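Local structure of P450 epoxidase (Sorangium cellulosum, 1Q5D) at residues Val69-Trp74 / Ala78-Ala83; Thr179-Gly184 / Arg190-Thr195. The protein belongs to the cytochrome P450 family of largely helical haem proteins and, in this model, holds both a haem and the ligand EPB. All coordinates share one frame; numbering follows the deposited sequence.

How the contacts relate
Contacts 1 and 2 follow one another along the chain and lie on the same side of its centre, with their own centres about 15 Å apart. They meet directly: Tyr80 OH of contact 1 is 2.5 Å from Leu183 O of contact 2, probably a hydrogen bond. One segment of each also reaches the bound EPB. From 69-74 comes the side chain of Arg71, about 4 Å from EPB and about 6 Å from the haem at the nearest atoms; from 179-184 come Ala180, Leu183 and Gly184. These four residues thus line the EPB pocket from the B-C and F-G regions of the P450 fold.

Contact 1: residues Val69-Trp74 / Ala78-Ala83; sequences VSREEW and AEYSSA
Arg71 meets Tyr80 through the aliphatic root of its side chain: Arg71 CB lies 3.7 Å from Tyr80 CD2, and its CG runs on beside CE2. The chain then bends at chi2 (65°), and the guanidinium swings away from helix 77-82 and back to its own loop. There Arg71 NH1 donates to Val69 O over 2.6 Å, with the acceptor almost in the guanidinium plane. A water joins the two polar ends, giving a proton to Tyr80 OH and taking a weak bond from Arg71 NE.

Next along the chain, the backbone N-H of Glu72 donates to Ser70 OG (N to OG 3.0 Å), closing an ST turn, while its carboxylate leans toward Ser81. OE2 of Glu72 stops 4.5 Å from Ser81 OG, so the approach is loose.

Trp74 completes the contact. It presents the edge of its six-membered ring to the helix, CZ3 lying 4.0 Å from Tyr80 CB, and Glu79 brings its carboxylate obliquely to the same corner, nearly perpendicular to the indole (88°).

Helix 77-82 and the loop leaving strand 67-68 belong to the B-C region of the P450 fold, where Arg71 touches EPB. Arg71 and Trp74 also pack on Phe308 of strand 304-309; Lys91 of helix 88-93 makes a cation-pi contact with Tyr80, whose hydroxyl is held by Leu183 O.

Contact 2: residues Thr179-Gly184 / Arg190-Thr195; sequences TARALG and RVDEET. With EPB (7,11-dihydroxy-8,8,10,12,16-pentamethyl-3-[1-methyl-2-(2-methyl-thiazol-4-yl)vinyl]-4,17-dioxabicyclo[14.1.0]heptadecane-5,9-dione), chain C.
Arg181 reaches from helix 169-182 to the acidic pair Asp192 and Glu193. Its chain is extended from CG to NE, which carries the guanidinium out to Asp192: Arg181 NE donates to Asp192 OD2 over 2.6 Å, nearly straight at 168°, and meets the oxygen on its syn side. A weak second bond runs from Arg181 NH2 to Asp192 OD1 (3.3 Å). The two flat groups are almost coplanar, 25° apart, in a two-pronged salt bridge that probably restrains rotation of the guanidinium, mainly through the short NE bond. Glu193 comes over a guanidinium face; its OE1 is 3.9 Å from Arg181 NE, a long ion pair to which no N-H points. A water makes the closer link, accepting from Arg181 NH1 and donating to Glu193 OE1.

Val191 packs on the backbone. With CG1 anti to its backbone N (chi1 174°), its two methyls rest on Arg181 and Gly184: CG1 sits 3.5 Å from Arg181 O and 4.1 Å from Arg181 CB, and CG2 lies 3.6 Å from Gly184 C.

EPB O14 donates to Ala180 O over 2.6 Å, Leu183 CD1 packs against the thiazole methyl C27 of EPB (3.6 Å), and Gly184 CA lies against EPB C30. Residues 190-195 help join helices 169-182 and 195-218, the F-G region of P450s. Leu198 of the latter touches Arg181, Val191 and Glu193; helix 88-93 packs against Thr179 and Leu183.

Contact 1: residues Val69-Trp74 / Ala78-Ala83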
loop_
_atom_site.group_PDB
_atom_site.type_symbol
_atom_site.label_atom_id
_atom_site.label_comp_id
_atom_site.label_asym_id
_atom_site.label_seq_id
_atom_site.Cartn_x
_atom_site.Cartn_y
_atom_site.Cartn_z
ATOM N N VAL A 69 -15.397 0.764 -8.484
ATOM C CA VAL A 69 -14.254 0.016 -7.958
ATOM C C VAL A 69 -14.368 -1.483 -8.256
ATOM O O VAL A 69 -13.377 -2.130 -8.585
ATOM C CB VAL A 69 -14.117 0.221 -6.431
ATOM C CG1 VAL A 69 -13.113 -0.742 -5.849
ATOM C CG2 VAL A 69 -13.729 1.661 -6.114
ATOM N N SER A 70 -15.574 -2.037 -8.141
ATOM C CA SER A 70 -15.772 -3.476 -8.358
ATOM C C SER A 70 -15.267 -3.948 -9.719
ATOM O O SER A 70 -15.652 -3.409 -10.764
ATOM C CB SER A 70 -17.240 -3.883 -8.200
ATOM O OG SER A 70 -17.509 -5.017 -9.016
ATOM N N ARG A 71 -14.415 -4.966 -9.693
ATOM C CA ARG A 71 -13.811 -5.487 -10.901
ATOM C C ARG A 71 -14.868 -6.161 -11.772
ATOM O O ARG A 71 -14.625 -6.432 -12.950
ATOM C CB ARG A 71 -12.669 -6.454 -10.566
ATOM C CG ARG A 71 -11.359 -5.762 -10.190
ATOM C CD ARG A 71 -11.423 -4.945 -8.906
ATOM N NE ARG A 71 -10.109 -4.462 -8.472
ATOM C CZ ARG A 71 -9.852 -3.216 -8.107
ATOM N NH1 ARG A 71 -10.810 -2.299 -8.131
ATOM N NH2 ARG A 71 -8.628 -2.876 -7.724
ATOM N N GLU A 72 -16.043 -6.405 -11.196
ATOM C CA GLU A 72 -17.139 -7.041 -11.924
ATOM C C GLU A 72 -17.787 -6.085 -12.939
ATOM O O GLU A 72 -18.590 -6.503 -13.775
ATOM C CB GLU A 72 -18.172 -7.634 -10.948
ATOM C CG GLU A 72 -17.613 -8.777 -10.096
ATOM C CD GLU A 72 -18.642 -9.432 -9.184
ATOM O OE1 GLU A 72 -19.498 -8.717 -8.618
ATOM O OE2 GLU A 72 -18.591 -10.674 -9.022
ATOM N N GLU A 73 -17.418 -4.808 -12.874
ATOM C CA GLU A 73 -17.847 -3.831 -13.873
ATOM C C GLU A 73 -16.911 -3.821 -15.078
ATOM O O GLU A 73 -17.206 -3.202 -16.101
ATOM C CB GLU A 73 -17.925 -2.434 -13.261
ATOM C CG GLU A 73 -18.941 -2.310 -12.142
ATOM C CD GLU A 73 -20.320 -1.919 -12.643
ATOM O OE1 GLU A 73 -21.167 -1.553 -11.804
ATOM O OE2 GLU A 73 -20.560 -1.976 -13.872
ATOM N N TRP A 74 -15.785 -4.512 -14.956
ATOM C CA TRP A 74 -14.803 -4.598 -16.037
ATOM C C TRP A 74 -15.302 -5.421 -17.225
ATOM O O TRP A 74 -16.070 -6.369 -17.072
ATOM C CB TRP A 74 -13.520 -5.221 -15.500
ATOM C CG TRP A 74 -12.306 -5.006 -16.317
ATOM C CD1 TRP A 74 -12.074 -4.008 -17.226
ATOM C CD2 TRP A 74 -11.123 -5.806 -16.291
ATOM N NE1 TRP A 74 -10.816 -4.143 -17.764
ATOM C CE2 TRP A 74 -10.210 -5.241 -17.205
ATOM C CE3 TRP A 74 -10.736 -6.953 -15.578
ATOM C CZ2 TRP A 74 -8.943 -5.779 -17.426
ATOM C CZ3 TRP A 74 -9.481 -7.487 -15.805
ATOM C CH2 TRP A 74 -8.601 -6.900 -16.728
ATOM N N ALA A 78 -15.042 -11.748 -16.519
ATOM C CA ALA A 78 -15.109 -13.205 -16.570
ATOM C C ALA A 78 -13.724 -13.802 -16.457
ATOM O O ALA A 78 -13.465 -14.682 -15.637
ATOM C CB ALA A 78 -15.773 -13.660 -17.885
ATOM N N GLU A 79 -12.828 -13.322 -17.296
ATOM C CA GLU A 79 -11.452 -13.756 -17.238
ATOM C C GLU A 79 -10.888 -13.478 -15.818
ATOM O O GLU A 79 -10.195 -14.325 -15.238
ATOM C CB GLU A 79 -10.677 -13.070 -18.372
ATOM C CG GLU A 79 -9.173 -13.120 -18.301
ATOM C CD GLU A 79 -8.623 -12.061 -17.379
ATOM O OE1 GLU A 79 -8.137 -12.455 -16.308
ATOM O OE2 GLU A 79 -8.692 -10.855 -17.715
ATOM N N TYR A 80 -11.236 -12.330 -15.235
ATOM C CA TYR A 80 -10.694 -11.968 -13.914
ATOM C C TYR A 80 -11.235 -12.814 -12.763
ATOM O O TYR A 80 -10.466 -13.297 -11.936
ATOM C CB TYR A 80 -10.869 -10.474 -13.590
ATOM C CG TYR A 80 -10.173 -10.089 -12.295
ATOM C CD1 TYR A 80 -8.802 -10.227 -12.162
ATOM C CD2 TYR A 80 -10.890 -9.622 -11.202
ATOM C CE1 TYR A 80 -8.153 -9.891 -10.975
ATOM C CE2 TYR A 80 -10.244 -9.278 -9.998
ATOM C CZ TYR A 80 -8.878 -9.414 -9.900
ATOM O OH TYR A 80 -8.216 -9.093 -8.719
ATOM N N SER A 81 -12.550 -12.979 -12.696
ATOM C CA SER A 81 -13.157 -13.790 -11.635
ATOM C C SER A 81 -12.691 -15.235 -11.701
ATOM O O SER A 81 -12.599 -15.911 -10.682
ATOM C CB SER A 81 -14.686 -13.732 -11.710
ATOM O OG SER A 81 -15.162 -12.469 -11.296
ATOM N N SER A 82 -12.389 -15.712 -12.900
ATOM C CA SER A 82 -11.954 -17.098 -13.066
ATOM C C SER A 82 -10.489 -17.316 -12.672
ATOM O O SER A 82 -10.095 -18.431 -12.327
ATOM C CB SER A 82 -12.195 -17.574 -14.504
ATOM O OG SER A 82 -11.353 -16.891 -15.426
ATOM N N ALA A 83 -9.682 -16.256 -12.738
ATOM C CA ALA A 83 -8.275 -16.354 -12.366
ATOM C C ALA A 83 -8.137 -16.519 -10.855
ATOM O O ALA A 83 -8.807 -15.825 -10.095
ATOM C CB ALA A 83 -7.507 -15.112 -12.822
HETATM O O HOH W 1 -9.306 -6.950 -7.109
#

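Contact 2: residues Thr179-Gly184 / Arg190-Thr195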
loop_
_atom_site.group_PDB
_atom_site.type_symbol
_atom_site.label_atom_id
_atom_site.label_comp_id
_atom_site.label_asym_id
_atom_site.label_seq_id
_atom_site.Cartn_x
_atom_site.Cartn_y
_atom_site.Cartn_z
ATOM N N THR A 179 -0.821 -12.638 -1.909
ATOM C CA THR A 179 -2.183 -12.236 -2.219
ATOM C C THR A 179 -2.209 -10.954 -3.044
ATOM O O THR A 179 -2.945 -10.855 -4.020
ATOM C CB THR A 179 -2.975 -12.034 -0.929
ATOM O OG1 THR A 179 -3.249 -13.315 -0.336
ATOM C CG2 THR A 179 -4.341 -11.469 -1.234
ATOM N N ALA A 180 -1.413 -9.970 -2.642
ATOM C CA ALA A 180 -1.400 -8.696 -3.360
ATOM C C ALA A 180 -1.007 -8.876 -4.839
ATOM O O ALA A 180 -1.640 -8.278 -5.737
ATOM C CB ALA A 180 -0.507 -7.688 -2.653
ATOM N N ARG A 181 0.004 -9.711 -5.090
ATOM C CA ARG A 181 0.416 -10.067 -6.460
ATOM C C ARG A 181 -0.634 -10.902 -7.187
ATOM O O ARG A 181 -0.914 -10.670 -8.371
ATOM C CB ARG A 181 1.715 -10.876 -6.441
ATOM C CG ARG A 181 2.980 -10.082 -6.178
ATOM C CD ARG A 181 4.216 -10.967 -6.063
ATOM N NE ARG A 181 5.454 -10.264 -6.365
ATOM C CZ ARG A 181 6.372 -9.972 -5.455
ATOM N NH1 ARG A 181 6.181 -10.306 -4.180
ATOM N NH2 ARG A 181 7.471 -9.328 -5.811
ATOM N N ALA A 182 -1.188 -11.896 -6.493
ATOM C CA ALA A 182 -2.145 -12.808 -7.108
ATOM C C ALA A 182 -3.397 -12.069 -7.559
ATOM O O ALA A 182 -4.011 -12.417 -8.572
ATOM C CB ALA A 182 -2.521 -13.940 -6.146
ATOM N N LEU A 183 -3.795 -11.064 -6.785
ATOM C CA LEU A 183 -4.966 -10.271 -7.142
ATOM C C LEU A 183 -4.746 -9.521 -8.455
ATOM O O LEU A 183 -5.696 -9.018 -9.063
ATOM C CB LEU A 183 -5.310 -9.279 -6.016
ATOM C CG LEU A 183 -6.029 -9.901 -4.813
ATOM C CD1 LEU A 183 -6.221 -8.850 -3.698
ATOM C CD2 LEU A 183 -7.353 -10.573 -5.174
ATOM N N GLY A 184 -3.499 -9.440 -8.893
ATOM C CA GLY A 184 -3.201 -8.784 -10.156
ATOM C C GLY A 184 -3.273 -9.682 -11.385
ATOM O O GLY A 184 -3.234 -9.178 -12.515
ATOM N N ARG A 190 1.770 -7.783 -15.917
ATOM C CA ARG A 190 2.960 -8.623 -15.732
ATOM C C ARG A 190 3.183 -8.927 -14.254
ATOM O O ARG A 190 3.991 -8.273 -13.596
ATOM C CB ARG A 190 4.212 -7.929 -16.257
ATOM C CG ARG A 190 4.232 -7.624 -17.790
ATOM C CD ARG A 190 5.566 -7.134 -18.304
ATOM N NE ARG A 190 5.450 -6.443 -19.598
ATOM C CZ ARG A 190 6.449 -5.802 -20.198
ATOM N NH1 ARG A 190 7.655 -5.791 -19.657
ATOM N NH2 ARG A 190 6.249 -5.184 -21.358
ATOM N N VAL A 191 2.448 -9.893 -13.727
ATOM C CA VAL A 191 2.645 -10.311 -12.345
ATOM C C VAL A 191 3.947 -11.111 -12.293
ATOM O O VAL A 191 4.115 -12.071 -13.047
ATOM C CB VAL A 191 1.449 -11.151 -11.857
ATOM C CG1 VAL A 191 1.706 -11.720 -10.467
ATOM C CG2 VAL A 191 0.190 -10.311 -11.859
ATOM N N ASP A 192 4.856 -10.723 -11.401
ATOM C CA ASP A 192 6.256 -11.164 -11.479
ATOM C C ASP A 192 6.609 -12.421 -10.665
ATOM O O ASP A 192 7.635 -12.450 -9.992
ATOM C CB ASP A 192 7.188 -10.002 -11.085
ATOM C CG ASP A 192 7.071 -9.614 -9.599
ATOM O OD1 ASP A 192 8.059 -9.050 -9.058
ATOM O OD2 ASP A 192 6.052 -9.828 -8.890
ATOM N N GLU A 193 5.773 -13.456 -10.735
ATOM C CA GLU A 193 5.982 -14.678 -9.946
ATOM C C GLU A 193 5.259 -15.892 -10.538
ATOM O O GLU A 193 4.265 -15.745 -11.254
ATOM C CB GLU A 193 5.553 -14.482 -8.474
ATOM C CG GLU A 193 6.059 -15.570 -7.522
ATOM C CD GLU A 193 5.869 -15.234 -6.045
ATOM O OE1 GLU A 193 5.971 -14.042 -5.674
ATOM O OE2 GLU A 193 5.625 -16.169 -5.237
ATOM N N GLU A 194 5.763 -17.085 -10.220
ATOM C CA GLU A 194 5.143 -18.352 -10.604
ATOM C C GLU A 194 3.796 -18.537 -9.921
ATOM O O GLU A 194 3.678 -18.355 -8.710
ATOM C CB GLU A 194 6.052 -19.527 -10.232
ATOM C CG GLU A 194 7.472 -19.416 -10.762
ATOM C CD GLU A 194 8.179 -20.759 -10.814
ATOM O OE1 GLU A 194 7.537 -21.780 -10.463
ATOM O OE2 GLU A 194 9.376 -20.792 -11.202
ATOM N N THR A 195 2.787 -18.905 -10.707
ATOM C CA THR A 195 1.420 -19.043 -10.223
ATOM C C THR A 195 1.308 -20.043 -9.083
ATOM O O THR A 195 0.614 -19.788 -8.100
ATOM C CB THR A 195 0.485 -19.459 -11.382
ATOM O OG1 THR A 195 0.702 -18.584 -12.499
ATOM C CG2 THR A 195 -0.972 -19.214 -11.013
HETATM O O16 EPB C . -1.039 -4.449 -3.175
HETATM C C51 EPB C . -1.227 0.365 -3.160
HETATM O O41 EPB C . -2.708 -0.067 -0.962
HETATM C C5 EPB C . -2.400 -0.049 -2.349
HETATM C C4 EPB C . -2.653 -1.399 -1.486
HETATM C C16 EPB C . -1.968 -4.207 -3.852
HETATM O O1 EPB C . -3.218 -3.805 -3.406
HETATM C C2 EPB C . -3.568 -3.671 -1.907
HETATM C C3 EPB C . -3.871 -2.148 -1.616
HETATM C C20 EPB C . -4.852 -4.589 -1.791
HETATM C C21 EPB C . -4.492 -6.062 -1.915
HETATM C C22 EPB C . -6.108 -4.098 -1.587
HETATM C C23 EPB C . -7.419 -4.741 -1.490
HETATM N N26 EPB C . -7.675 -5.861 -2.263
HETATM C C25 EPB C . -8.941 -6.313 -2.067
HETATM C C27 EPB C . -9.392 -7.521 -2.792
HETATM C C24 EPB C . -8.470 -4.331 -0.759
HETATM S S1 EPB C . -9.810 -5.371 -0.993
HETATM C C15 EPB C . -1.869 -4.324 -5.394
HETATM C C14 EPB C . -3.108 -5.025 -6.114
HETATM O O14 EPB C . -3.239 -6.250 -5.413
HETATM C C13 EPB C . -3.027 -5.159 -7.734
HETATM C C29 EPB C . -1.803 -6.074 -8.091
HETATM C C30 EPB C . -4.253 -5.904 -8.254
HETATM C C12 EPB C . -2.800 -3.714 -8.457
HETATM O O12 EPB C . -1.767 -3.495 -9.167
HETATM C C11 EPB C . -3.785 -2.485 -8.352
HETATM C C28 EPB C . -3.997 -2.028 -9.816
HETATM C C10 EPB C . -3.344 -1.652 -7.185
HETATM O O10 EPB C . -2.109 -0.941 -7.514
HETATM C C9 EPB C . -4.474 -0.683 -6.898
HETATM C C91 EPB C . -5.652 -1.431 -6.483
HETATM C C8 EPB C . -4.275 0.197 -5.713
HETATM C C7 EPB C . -2.975 -0.078 -4.850
HETATM C C6 EPB C . -3.670 -0.326 -3.407
HETATM O O HOH W 2 4.578 -12.783 -3.519
#